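Local atomic coordinates of early 35 kDa protein (Autographa californica nucleopolyhedrovirus, PDB entry 1I3S), a protein that blocks host caspases and so prevents apoptosis of the infected insect cell, and also suppresses the host's antiviral RNA interference. Residues 14-19 / 63-68; 33-38 / 162-167; 39-44 / 154-159; 55-60 / 97-102. The protein carries 1 engineered substitution. All coordinates share one frame; numbering follows the deposited sequence.

Contact 1 of 4, residues 14-19 / 63-68; sequences IIRDCQ and RDRIKS
I14 and I66 meet through their CG2 methyls, the central apolar touch where helix 61-75 packs across a strand of the large mixed beta-sheet of p35. The segment axes cross at 78°, 8.2 Å apart at their closest, so the helix rides nearly square over strand 13-21 and reaches it with one face. I14 and I66 lie aslant to each other; both have CG2 anti to the backbone N, which turns the two methyls together. The same I66 CG2 lies 3.7 Å from R16 CB, wedging the isoleucine between I14 and the aliphatic root of the arginine, whose side chain runs at about a right angle to it. I66 also reaches V28 on the adjoining strand 24-30. K67 lays only its CB beside I14 CG1, and its ammonium NZ pairs with D71 farther along the helix. At the outer border the guanidinium groups of R16 and R65 come close, their planes 58° apart, with R65 NH2 at the edge of the R16 group; R16 NH2 has a long, weak ion pair with E26. At the I14 end R63 stretches out from CG to NE and lays its guanidinium over I14, where CD1 sits over one face, toward its rim, 3.6 Å from R63 CZ.

Contact 2 of 4, residues 33-38 / 162-167; sequences IMNTML and SNQVLS. Unlike the reference sequence in segment 33-38: M37 (reference Gln).
M34 and Q164 face each other, CA atoms 6.0 Å apart, where the loop leading to strand 42-48 of the four-stranded sheet packs on the start of strand 166-170 of the large mixed sheet. The van der Waals part belongs to M34. Its CG is anti to the carbonyl carbon (chi1 -71°) and the chain then bends at its last torsion, carrying the CE methyl over the backbone that runs from Q164 to L166. There CE lies 3.2 Å from Q164 O and 3.5 Å from L166 N, and it touches the leucine side chain at L166 CG, 3.8 Å away. F158 and L154 also pack against M34, so the thioether chain is buried among apolar groups and backbone atoms.

The polar part lies beside it. Q164 bends at chi2, bringing its CG to 3.3 Å from the carbonyl M34 O and its amide across that of N35. The two amides stand nearly perpendicular, 80° apart, with N35 ND2 3.2 Å from Q164 OE1. The stronger partner of that oxygen is N60, through ND2, while Q164 NE2 is given to the carbonyls of F158 and G161. In the backbone, Q164 is the centre of an inverse gamma turn, closed by a weak bond of 3.2 Å from V165 N to N163 O.

The buried glutamine amide thus has its oxygen and its nitrogen both satisfied, chiefly by parts of the chain other than 33-38. The join itself rests on van der Waals packing of the methionine methyl against peptide groups and L166, with no clear hydrogen bond between the segments.

Contact 3 of 4, residues 39-44 / 154-159; sequences TKPVLM and LKPGFE
V42 and L154 form an antiparallel hydrogen-bonded pair, joined by two backbone bonds: V42 N to L154 O at 2.9 Å and L154 N to V42 O at 2.7 Å. Both lie in the carbonyl planes, the first nearly straight at 166°. L154 O also receives a CA-H...O contact from P41 CA at 3.2 Å. The V42 and L154 side chains share one face of the sheet, and M44 joins them there: bent at its last torsion, it brings CE to 3.6 Å from L154 CD1, near the other methyl as well, the two chains lying aslant. L154 CG also lies over the centre of the F158 ring.

Beyond the bonded pair P156 turns its ring towards the backbone of K40, with P156 CG 3.8 Å from K40 N. The course of 154-159 is set by a type II turn from K155 to F158, closed by F158 N to K155 O, with G157 at positive phi. G157 N also bonds to E159 OE2. M34 and L38, outside the two segments, also pack on L154. L43 lines the pocket that holds dithiothreitol. This is the end of the antiparallel ladder between 148-154 and 42-48, an outermost strand of the four-stranded sheet within this chain.

Contact 4 of 4, residues 55-60 / 97-102; sequences VTRKNN and DEHYSV
R57 and Y100 pack closely at the middle of this contact. The arginine runs along the tyrosine in the opposite direction, with R57 CG 3.3 Å from Y100 CE2 and R57 CD in the plane of the ring at its edge. V55, two residues earlier and on the same side of its strand, meets the phenol end: V55 CG1 lies 3.9 Å from Y100 CE1, and Y100 OH gives a weak hydrogen bond of 3.2 Å to the carbonyl V55 O. The tyrosine reaches across because its CG sits between the backbone N and the carbonyl carbon (chi1 74°). D97 CB rests over one face of the ring, and F158 and L166 pack on Y100 as well.

The segments belong to different sheets: strand 52-57 to the large mixed sheet, strand 100-106 to the four-stranded antiparallel one. The axes of 55-57 and 100-102 come no closer than 9.5 Å, at 157°. No backbone-to-backbone bond joins them; side chains span the gap, Y100 reaching the V55 carbonyl.

V102 CG1 is a looser 4.4 Å from V55 CG2. Towards the loop at 97-99 the contact is looser and polar. R57 bends at chi3 and sends NH1 to D97 OD1, a weak salt bridge of 3.5 Å with the carboxylate oxygen at the edge of the guanidinium and the planes 69° apart. H99 ND1 also lies at that edge, its ring nearly perpendicular to the group. D97 OD1 also accepts the backbone H99 N two residues on, at 2.8 Å, an Asx turn. R57 NH2 and NE go to the carbonyls of F158 and N163, and F158 makes a cation-pi contact with the guanidinium.

How the contacts relate
Contacts 2, 3 and 4 crowd together on one side of the chain's centre: the centres of 2 and 4 are 8 Å apart, those of 2 and 3 9 Å, and those of 3 and 4 11 Å. Bonds tie them, including S162 O with N60 N and K155 N with H99 O. F158 of contact 3 serves both others through its carbonyl. The centre of contact 1 is about 15 and 17 Å from those of contacts 2 and 4; it meets contact 4 where the like charges R16 NH2 and K58 NZ come within 4.2 Å. Contact 3 borders the pocket of the bound dithiothreitol, probably from the crystallisation liquor, with the M44 side chain about 5 Å from the molecule.

Contact 1 of 4, residues 14-19 / 63-68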
loop_
_atom_site.group_PDB
_atom_site.type_symbol
_atom_site.label_atom_id
_atom_site.label_comp_id
_atom_site.label_asym_id
_atom_site.label_seq_id
_atom_site.Cartn_x
_atom_site.Cartn_y
_atom_site.Cartn_z
ATOM N N ILE A 14 5.868 0.033 -1.247
ATOM C CA ILE A 14 6.091 1.156 -0.306
ATOM C C ILE A 14 5.430 2.381 -0.769
ATOM O O ILE A 14 5.620 2.830 -1.917
ATOM C CB ILE A 14 7.579 1.440 -0.119
ATOM C CG1 ILE A 14 8.233 0.248 0.560
ATOM C CG2 ILE A 14 7.793 2.641 0.737
ATOM C CD1 ILE A 14 8.560 -0.840 -0.406
ATOM N N ILE A 15 4.640 2.960 0.126
ATOM C CA ILE A 15 3.862 4.163 -0.164
ATOM C C ILE A 15 4.088 5.257 0.793
ATOM O O ILE A 15 4.059 5.027 2.003
ATOM C CB ILE A 15 2.342 3.834 -0.130
ATOM C CG1 ILE A 15 1.985 2.911 -1.276
ATOM C CG2 ILE A 15 1.488 5.106 -0.185
ATOM C CD1 ILE A 15 0.561 2.473 -1.165
ATOM N N ARG A 16 4.330 6.464 0.287
ATOM C CA ARG A 16 4.452 7.668 1.157
ATOM C C ARG A 16 3.573 8.719 0.556
ATOM O O ARG A 16 3.716 9.042 -0.632
ATOM C CB ARG A 16 5.875 8.211 1.240
ATOM C CG ARG A 16 5.906 9.449 2.130
ATOM C CD ARG A 16 7.231 10.103 2.235
ATOM N NE ARG A 16 7.610 10.803 1.017
ATOM C CZ ARG A 16 8.828 11.270 0.788
ATOM N NH1 ARG A 16 9.786 11.114 1.696
ATOM N NH2 ARG A 16 9.094 11.869 -0.355
ATOM N N ASP A 17 2.629 9.249 1.327
ATOM C CA ASP A 17 1.714 10.332 0.801
ATOM C C ASP A 17 1.743 11.473 1.760
ATOM O O ASP A 17 1.321 11.329 2.916
ATOM C CB ASP A 17 0.281 9.811 0.634
ATOM C CG ASP A 17 -0.659 10.841 0.002
ATOM O OD1 ASP A 17 -1.224 10.568 -1.088
ATOM O OD2 ASP A 17 -0.850 11.918 0.600
ATOM N N CYS A 18 2.244 12.620 1.309
ATOM C CA CYS A 18 2.364 13.824 2.175
ATOM C C CYS A 18 1.826 15.057 1.588
ATOM O O CYS A 18 1.857 15.249 0.348
ATOM C CB CYS A 18 3.821 14.071 2.515
ATOM S SG CYS A 18 4.586 12.677 3.310
ATOM N N GLN A 19 1.317 15.924 2.466
ATOM C CA GLN A 19 0.760 17.242 2.070
ATOM C C GLN A 19 1.997 18.046 1.892
ATOM O O GLN A 19 2.839 18.118 2.823
ATOM C CB GLN A 19 -0.072 17.827 3.208
ATOM C CG GLN A 19 -0.957 19.034 2.827
ATOM C CD GLN A 19 -2.127 18.640 1.906
ATOM O OE1 GLN A 19 -2.775 17.565 2.088
ATOM N NE2 GLN A 19 -2.416 19.486 0.927
ATOM N N ARG A 63 13.385 4.413 -1.121
ATOM C CA ARG A 63 12.653 3.194 -0.728
ATOM C C ARG A 63 12.890 2.818 0.695
ATOM O O ARG A 63 11.927 2.613 1.463
ATOM C CB ARG A 63 13.024 2.034 -1.657
ATOM C CG ARG A 63 12.227 0.754 -1.399
ATOM C CD ARG A 63 12.518 -0.345 -2.440
ATOM N NE ARG A 63 11.671 -1.543 -2.293
ATOM C CZ ARG A 63 11.687 -2.376 -1.248
ATOM N NH1 ARG A 63 12.510 -2.161 -0.222
ATOM N NH2 ARG A 63 10.885 -3.441 -1.237
ATOM N N ASP A 64 14.148 2.721 1.105
ATOM C CA ASP A 64 14.447 2.357 2.505
ATOM C C ASP A 64 14.165 3.464 3.442
ATOM O O ASP A 64 13.755 3.236 4.580
ATOM C CB ASP A 64 15.903 1.924 2.666
ATOM C CG ASP A 64 16.151 0.497 2.194
ATOM O OD1 ASP A 64 17.156 -0.075 2.671
ATOM O OD2 ASP A 64 15.367 -0.046 1.362
ATOM N N ARG A 65 14.401 4.691 3.022
ATOM C CA ARG A 65 14.093 5.805 3.908
ATOM C C ARG A 65 12.638 5.722 4.312
ATOM O O ARG A 65 12.329 5.703 5.520
ATOM C CB ARG A 65 14.402 7.137 3.212
ATOM C CG ARG A 65 15.866 7.569 3.333
ATOM C CD ARG A 65 16.328 8.647 2.301
ATOM N NE ARG A 65 15.339 9.695 1.995
ATOM C CZ ARG A 65 14.490 10.246 2.871
ATOM N NH1 ARG A 65 14.482 9.856 4.143
ATOM N NH2 ARG A 65 13.647 11.207 2.476
ATOM N N ILE A 66 11.728 5.642 3.333
ATOM C CA ILE A 66 10.258 5.567 3.589
ATOM C C ILE A 66 9.854 4.360 4.326
ATOM O O ILE A 66 9.112 4.443 5.302
ATOM C CB ILE A 66 9.461 5.581 2.282
ATOM C CG1 ILE A 66 9.725 6.880 1.535
ATOM C CG2 ILE A 66 7.967 5.437 2.561
ATOM C CD1 ILE A 66 9.458 6.749 0.070
ATOM N N LYS A 67 10.314 3.203 3.872
ATOM C CA LYS A 67 9.976 1.914 4.534
ATOM C C LYS A 67 10.344 1.826 5.992
ATOM O O LYS A 67 9.621 1.224 6.810
ATOM C CB LYS A 67 10.653 0.783 3.784
ATOM C CG LYS A 67 10.443 -0.585 4.384
ATOM C CD LYS A 67 11.076 -1.647 3.509
ATOM C CE LYS A 67 11.393 -2.894 4.317
ATOM N NZ LYS A 67 10.233 -3.547 4.955
ATOM N N SER A 68 11.448 2.438 6.368
ATOM C CA SER A 68 11.914 2.345 7.749
ATOM C C SER A 68 10.978 2.921 8.714
ATOM O O SER A 68 10.889 2.459 9.849
ATOM C CB SER A 68 13.264 3.034 7.874
ATOM O OG SER A 68 13.113 4.424 7.631
#

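Contact 2 of 4, residues 33-38 / 162-167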
loop_
_atom_site.group_PDB
_atom_site.type_symbol
_atom_site.label_atom_id
_atom_site.label_comp_id
_atom_site.label_asym_id
_atom_site.label_seq_id
_atom_site.Cartn_x
_atom_site.Cartn_y
_atom_site.Cartn_z
ATOM N N ILE A 33 7.101 -4.898 -9.055
ATOM C CA ILE A 33 7.343 -4.911 -10.529
ATOM C C ILE A 33 8.459 -3.971 -10.847
ATOM O O ILE A 33 9.555 -4.398 -11.243
ATOM C CB ILE A 33 6.091 -4.420 -11.339
ATOM C CG1 ILE A 33 4.820 -5.160 -10.893
ATOM C CG2 ILE A 33 6.316 -4.656 -12.832
ATOM C CD1 ILE A 33 3.524 -4.709 -11.617
ATOM N N MET A 34 8.192 -2.678 -10.677
ATOM C CA MET A 34 9.171 -1.603 -10.946
ATOM C C MET A 34 10.601 -2.008 -10.885
ATOM O O MET A 34 11.448 -1.392 -11.568
ATOM C CB MET A 34 8.920 -0.425 -9.998
ATOM C CG MET A 34 7.647 0.357 -10.315
ATOM S SD MET A 34 7.255 1.643 -9.101
ATOM C CE MET A 34 8.560 2.770 -9.359
ATOM N N ASN A 35 10.936 -3.027 -10.097
ATOM C CA ASN A 35 12.356 -3.443 -10.037
ATOM C C ASN A 35 12.636 -4.836 -10.531
ATOM O O ASN A 35 13.296 -5.661 -9.854
ATOM C CB ASN A 35 12.890 -3.242 -8.629
ATOM C CG ASN A 35 14.308 -2.723 -8.644
ATOM O OD1 ASN A 35 15.257 -3.455 -9.036
ATOM N ND2 ASN A 35 14.483 -1.458 -8.258
ATOM N N THR A 36 12.176 -5.093 -11.751
ATOM C CA THR A 36 12.292 -6.403 -12.437
ATOM C C THR A 36 12.796 -6.167 -13.836
ATOM O O THR A 36 12.756 -5.028 -14.336
ATOM C CB THR A 36 10.862 -7.079 -12.507
ATOM O OG1 THR A 36 10.382 -7.333 -11.184
ATOM C CG2 THR A 36 10.882 -8.390 -13.286
ATOM N N MET A 37 13.297 -7.208 -14.496
ATOM C CA MET A 37 13.738 -7.042 -15.897
ATOM C C MET A 37 12.475 -7.096 -16.700
ATOM O O MET A 37 11.959 -8.197 -17.015
ATOM C CB MET A 37 14.682 -8.173 -16.330
ATOM C CG MET A 37 15.834 -8.415 -15.376
ATOM S SD MET A 37 17.433 -8.747 -16.151
ATOM C CE MET A 37 18.237 -7.078 -15.891
ATOM N N LEU A 38 11.923 -5.927 -17.020
ATOM C CA LEU A 38 10.680 -5.874 -17.809
ATOM C C LEU A 38 11.004 -6.272 -19.198
ATOM O O LEU A 38 11.917 -5.690 -19.833
ATOM C CB LEU A 38 10.086 -4.470 -17.805
ATOM C CG LEU A 38 9.712 -3.880 -16.455
ATOM C CD1 LEU A 38 9.010 -2.544 -16.671
ATOM C CD2 LEU A 38 8.796 -4.843 -15.718
ATOM N N SER A 162 19.158 3.993 -11.212
ATOM C CA SER A 162 18.750 3.936 -9.765
ATOM C C SER A 162 17.506 4.741 -9.493
ATOM O O SER A 162 17.290 5.214 -8.347
ATOM C CB SER A 162 19.878 4.464 -8.872
ATOM O OG SER A 162 20.933 3.527 -8.781
ATOM N N ASN A 163 16.672 4.904 -10.524
ATOM C CA ASN A 163 15.425 5.702 -10.432
ATOM C C ASN A 163 14.157 4.963 -10.533
ATOM O O ASN A 163 13.254 5.421 -11.247
ATOM C CB ASN A 163 15.395 6.761 -11.522
ATOM C CG ASN A 163 16.404 7.854 -11.301
ATOM O OD1 ASN A 163 16.931 8.034 -10.161
ATOM N ND2 ASN A 163 16.690 8.622 -12.367
ATOM N N GLN A 164 14.024 3.826 -9.861
ATOM C CA GLN A 164 12.738 3.063 -9.946
ATOM C C GLN A 164 11.812 3.426 -8.814
ATOM O O GLN A 164 11.432 2.562 -7.972
ATOM C CB GLN A 164 12.983 1.537 -9.946
ATOM C CG GLN A 164 13.741 0.994 -11.146
ATOM C CD GLN A 164 15.223 1.271 -11.043
ATOM O OE1 GLN A 164 15.885 0.856 -10.055
ATOM N NE2 GLN A 164 15.770 1.968 -12.039
ATOM N N VAL A 165 11.452 4.701 -8.752
ATOM C CA VAL A 165 10.568 5.210 -7.715
ATOM C C VAL A 165 9.778 6.261 -8.372
ATOM O O VAL A 165 10.351 7.209 -8.906
ATOM C CB VAL A 165 11.354 5.832 -6.533
ATOM C CG1 VAL A 165 10.430 6.727 -5.739
ATOM C CG2 VAL A 165 11.934 4.743 -5.622
ATOM N N LEU A 166 8.455 6.113 -8.373
ATOM C CA LEU A 166 7.591 7.116 -9.013
ATOM C C LEU A 166 7.048 8.043 -8.002
ATOM O O LEU A 166 6.685 7.642 -6.898
ATOM C CB LEU A 166 6.467 6.431 -9.825
ATOM C CG LEU A 166 6.931 5.757 -11.139
ATOM C CD1 LEU A 166 5.846 4.898 -11.714
ATOM C CD2 LEU A 166 7.352 6.817 -12.154
ATOM N N SER A 167 7.030 9.321 -8.349
ATOM C CA SER A 167 6.508 10.387 -7.462
ATOM C C SER A 167 5.404 11.118 -8.167
ATOM O O SER A 167 5.632 11.720 -9.231
ATOM C CB SER A 167 7.619 11.362 -7.105
ATOM O OG SER A 167 7.078 12.481 -6.427
#

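Contact 3 of 4, residues 39-44 / 154-159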
loop_
_atom_site.group_PDB
_atom_site.type_symbol
_atom_site.label_atom_id
_atom_site.label_comp_id
_atom_site.label_asym_id
_atom_site.label_seq_id
_atom_site.Cartn_x
_atom_site.Cartn_y
_atom_site.Cartn_z
ATOM N N THR A 39 10.275 -7.268 -19.692
ATOM C CA THR A 39 10.448 -7.791 -21.061
ATOM C C THR A 39 9.486 -7.125 -21.994
ATOM O O THR A 39 9.677 -7.130 -23.239
ATOM C CB THR A 39 10.181 -9.285 -21.080
ATOM O OG1 THR A 39 11.087 -9.922 -20.180
ATOM C CG2 THR A 39 10.362 -9.854 -22.477
ATOM N N LYS A 40 8.436 -6.538 -21.427
ATOM C CA LYS A 40 7.405 -5.851 -22.235
ATOM C C LYS A 40 6.667 -4.882 -21.359
ATOM O O LYS A 40 6.854 -4.883 -20.121
ATOM C CB LYS A 40 6.434 -6.888 -22.811
ATOM C CG LYS A 40 5.638 -7.620 -21.740
ATOM C CD LYS A 40 4.726 -8.707 -22.295
ATOM C CE LYS A 40 4.015 -9.405 -21.133
ATOM N NZ LYS A 40 3.263 -10.630 -21.529
ATOM N N PRO A 41 5.822 -4.017 -21.951
ATOM C CA PRO A 41 5.073 -3.049 -21.142
ATOM C C PRO A 41 4.215 -3.625 -20.045
ATOM O O PRO A 41 3.397 -4.552 -20.274
ATOM C CB PRO A 41 4.268 -2.280 -22.189
ATOM C CG PRO A 41 5.212 -2.240 -23.336
ATOM C CD PRO A 41 5.723 -3.675 -23.384
ATOM N N VAL A 42 4.386 -3.073 -18.842
ATOM C CA VAL A 42 3.646 -3.490 -17.623
ATOM C C VAL A 42 2.692 -2.399 -17.231
ATOM O O VAL A 42 3.046 -1.201 -17.278
ATOM C CB VAL A 42 4.631 -3.755 -16.442
ATOM C CG1 VAL A 42 3.876 -4.012 -15.166
ATOM C CG2 VAL A 42 5.498 -4.940 -16.750
ATOM N N LEU A 43 1.478 -2.790 -16.836
ATOM C CA LEU A 43 0.411 -1.851 -16.411
ATOM C C LEU A 43 0.224 -1.829 -14.913
ATOM O O LEU A 43 0.249 -2.878 -14.237
ATOM C CB LEU A 43 -0.917 -2.253 -17.047
ATOM C CG LEU A 43 -1.898 -1.210 -17.590
ATOM C CD1 LEU A 43 -3.293 -1.747 -17.380
ATOM C CD2 LEU A 43 -1.757 0.139 -16.928
ATOM N N MET A 44 0.029 -0.633 -14.375
ATOM C CA MET A 44 -0.227 -0.426 -12.933
ATOM C C MET A 44 -1.318 0.581 -12.885
ATOM O O MET A 44 -1.243 1.616 -13.564
ATOM C CB MET A 44 0.972 0.180 -12.211
ATOM C CG MET A 44 2.196 -0.665 -12.097
ATOM S SD MET A 44 3.288 0.203 -10.958
ATOM C CE MET A 44 3.591 1.723 -11.830
ATOM N N LEU A 154 4.846 0.756 -17.552
ATOM C CA LEU A 154 6.303 0.789 -17.436
ATOM C C LEU A 154 6.853 0.144 -18.636
ATOM O O LEU A 154 6.342 -0.893 -19.078
ATOM C CB LEU A 154 6.749 0.054 -16.181
ATOM C CG LEU A 154 6.669 0.851 -14.882
ATOM C CD1 LEU A 154 5.498 1.805 -14.901
ATOM C CD2 LEU A 154 6.550 -0.129 -13.728
ATOM N N LYS A 155 7.895 0.734 -19.203
ATOM C CA LYS A 155 8.512 0.190 -20.415
ATOM C C LYS A 155 9.876 -0.359 -20.146
ATOM O O LYS A 155 10.574 0.085 -19.212
ATOM C CB LYS A 155 8.558 1.278 -21.490
ATOM C CG LYS A 155 7.187 1.914 -21.737
ATOM C CD LYS A 155 7.261 3.080 -22.705
ATOM C CE LYS A 155 5.980 3.921 -22.691
ATOM N NZ LYS A 155 4.755 3.095 -22.841
ATOM N N PRO A 156 10.294 -1.365 -20.933
ATOM C CA PRO A 156 11.604 -1.997 -20.783
ATOM C C PRO A 156 12.700 -0.997 -20.737
ATOM O O PRO A 156 12.841 -0.151 -21.644
ATOM C CB PRO A 156 11.696 -2.894 -22.016
ATOM C CG PRO A 156 10.258 -3.293 -22.244
ATOM C CD PRO A 156 9.543 -1.978 -22.049
ATOM N N GLY A 157 13.509 -1.073 -19.693
ATOM C CA GLY A 157 14.608 -0.141 -19.556
ATOM C C GLY A 157 14.382 0.702 -18.330
ATOM O O GLY A 157 15.298 1.415 -17.868
ATOM N N PHE A 158 13.167 0.606 -17.789
ATOM C CA PHE A 158 12.766 1.377 -16.585
ATOM C C PHE A 158 13.603 0.992 -15.418
ATOM O O PHE A 158 13.884 1.835 -14.540
ATOM C CB PHE A 158 11.280 1.139 -16.263
ATOM C CG PHE A 158 10.756 1.995 -15.134
ATOM C CD1 PHE A 158 10.307 3.289 -15.370
ATOM C CD2 PHE A 158 10.758 1.519 -13.818
ATOM C CE1 PHE A 158 9.873 4.096 -14.325
ATOM C CE2 PHE A 158 10.324 2.324 -12.762
ATOM C CZ PHE A 158 9.882 3.614 -13.024
ATOM N N GLU A 159 14.032 -0.270 -15.392
ATOM C CA GLU A 159 14.874 -0.829 -14.274
ATOM C C GLU A 159 16.330 -0.522 -14.448
ATOM O O GLU A 159 17.178 -0.919 -13.618
ATOM C CB GLU A 159 14.674 -2.353 -14.158
ATOM C CG GLU A 159 15.509 -3.235 -15.131
ATOM C CD GLU A 159 14.986 -3.345 -16.591
ATOM O OE1 GLU A 159 15.533 -4.204 -17.332
ATOM O OE2 GLU A 159 14.065 -2.601 -17.010
#

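Contact 4 of 4, residues 55-60 / 97-102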
loop_
_atom_site.group_PDB
_atom_site.type_symbol
_atom_site.label_atom_id
_atom_site.label_comp_id
_atom_site.label_asym_id
_atom_site.label_seq_id
_atom_site.Cartn_x
_atom_site.Cartn_y
_atom_site.Cartn_z
ATOM N N VAL A 55 4.793 14.224 -12.674
ATOM C CA VAL A 55 5.262 12.879 -12.353
ATOM C C VAL A 55 6.724 12.892 -12.505
ATOM O O VAL A 55 7.258 13.380 -13.519
ATOM C CB VAL A 55 4.708 11.815 -13.300
ATOM C CG1 VAL A 55 5.251 10.446 -12.881
ATOM C CG2 VAL A 55 3.196 11.821 -13.283
ATOM N N THR A 56 7.415 12.345 -11.519
ATOM C CA THR A 56 8.888 12.312 -11.533
ATOM C C THR A 56 9.376 11.022 -11.033
ATOM O O THR A 56 8.636 10.284 -10.372
ATOM C CB THR A 56 9.460 13.406 -10.625
ATOM O OG1 THR A 56 8.868 14.653 -10.984
ATOM C CG2 THR A 56 10.960 13.528 -10.793
ATOM N N ARG A 57 10.626 10.714 -11.341
ATOM C CA ARG A 57 11.263 9.481 -10.842
ATOM C C ARG A 57 12.192 9.954 -9.772
ATOM O O ARG A 57 12.681 11.089 -9.828
ATOM C CB ARG A 57 12.017 8.777 -11.977
ATOM C CG ARG A 57 11.119 8.408 -13.158
ATOM C CD ARG A 57 11.893 7.724 -14.277
ATOM N NE ARG A 57 12.542 6.522 -13.775
ATOM C CZ ARG A 57 13.000 5.542 -14.539
ATOM N NH1 ARG A 57 12.873 5.623 -15.866
ATOM N NH2 ARG A 57 13.583 4.489 -13.977
ATOM N N LYS A 58 12.438 9.129 -8.765
ATOM C CA LYS A 58 13.337 9.528 -7.660
ATOM C C LYS A 58 14.297 8.457 -7.375
ATOM O O LYS A 58 14.090 7.312 -7.782
ATOM C CB LYS A 58 12.520 9.888 -6.412
ATOM C CG LYS A 58 11.870 11.270 -6.552
ATOM C CD LYS A 58 11.090 11.646 -5.340
ATOM C CE LYS A 58 10.752 13.107 -5.350
ATOM N NZ LYS A 58 10.229 13.496 -4.008
ATOM N N ASN A 59 15.366 8.779 -6.659
ATOM C CA ASN A 59 16.409 7.779 -6.366
ATOM C C ASN A 59 15.930 6.657 -5.554
ATOM O O ASN A 59 15.075 6.828 -4.678
ATOM C CB ASN A 59 17.592 8.447 -5.669
ATOM C CG ASN A 59 18.796 7.537 -5.560
ATOM O OD1 ASN A 59 18.892 6.674 -4.640
ATOM N ND2 ASN A 59 19.725 7.691 -6.493
ATOM N N ASN A 60 16.485 5.478 -5.805
ATOM C CA ASN A 60 16.090 4.277 -5.055
ATOM C C ASN A 60 16.366 4.346 -3.591
ATOM O O ASN A 60 15.758 3.593 -2.801
ATOM C CB ASN A 60 16.750 3.045 -5.652
ATOM C CG ASN A 60 16.152 2.659 -6.985
ATOM O OD1 ASN A 60 15.079 3.164 -7.376
ATOM N ND2 ASN A 60 16.818 1.755 -7.696
ATOM N N ASP A 97 7.955 9.476 -20.304
ATOM C CA ASP A 97 9.402 9.385 -20.078
ATOM C C ASP A 97 9.926 8.344 -21.019
ATOM O O ASP A 97 9.139 7.626 -21.677
ATOM C CB ASP A 97 9.637 8.991 -18.621
ATOM C CG ASP A 97 11.097 8.767 -18.296
ATOM O OD1 ASP A 97 11.573 7.596 -18.406
ATOM O OD2 ASP A 97 11.758 9.780 -17.932
ATOM N N GLU A 98 11.238 8.214 -21.119
ATOM C CA GLU A 98 11.791 7.212 -22.044
ATOM C C GLU A 98 11.337 5.851 -21.655
ATOM O O GLU A 98 11.301 4.930 -22.512
ATOM C CB GLU A 98 13.340 7.278 -22.063
ATOM N N HIS A 99 10.944 5.680 -20.394
ATOM C CA HIS A 99 10.540 4.346 -19.939
ATOM C C HIS A 99 9.258 4.187 -19.208
ATOM O O HIS A 99 8.980 3.104 -18.667
ATOM C CB HIS A 99 11.653 3.749 -19.098
ATOM C CG HIS A 99 13.006 3.894 -19.713
ATOM N ND1 HIS A 99 13.901 4.867 -19.317
ATOM C CD2 HIS A 99 13.606 3.211 -20.717
ATOM C CE1 HIS A 99 14.996 4.773 -20.051
ATOM N NE2 HIS A 99 14.843 3.776 -20.908
ATOM N N TYR A 100 8.441 5.223 -19.126
ATOM C CA TYR A 100 7.155 5.046 -18.431
ATOM C C TYR A 100 6.229 5.962 -19.084
ATOM O O TYR A 100 6.666 6.888 -19.801
ATOM C CB TYR A 100 7.279 5.307 -16.914
ATOM C CG TYR A 100 7.432 6.746 -16.473
ATOM C CD1 TYR A 100 6.379 7.656 -16.605
ATOM C CD2 TYR A 100 8.630 7.202 -15.924
ATOM C CE1 TYR A 100 6.516 8.979 -16.211
ATOM C CE2 TYR A 100 8.778 8.537 -15.518
ATOM C CZ TYR A 100 7.719 9.423 -15.670
ATOM O OH TYR A 100 7.872 10.756 -15.325
ATOM N N SER A 101 4.943 5.744 -18.880
ATOM C CA SER A 101 3.927 6.576 -19.516
ATOM C C SER A 101 2.764 6.584 -18.571
ATOM O O SER A 101 2.277 5.499 -18.136
ATOM C CB SER A 101 3.571 5.944 -20.863
ATOM O OG SER A 101 2.634 6.719 -21.573
ATOM N N VAL A 102 2.276 7.771 -18.228
ATOM C CA VAL A 102 1.176 7.876 -17.246
ATOM C C VAL A 102 0.058 8.752 -17.646
ATOM O O VAL A 102 0.265 9.788 -18.293
ATOM C CB VAL A 102 1.717 8.399 -15.878
ATOM C CG1 VAL A 102 0.560 8.695 -14.929
ATOM C CG2 VAL A 102 2.653 7.394 -15.269
#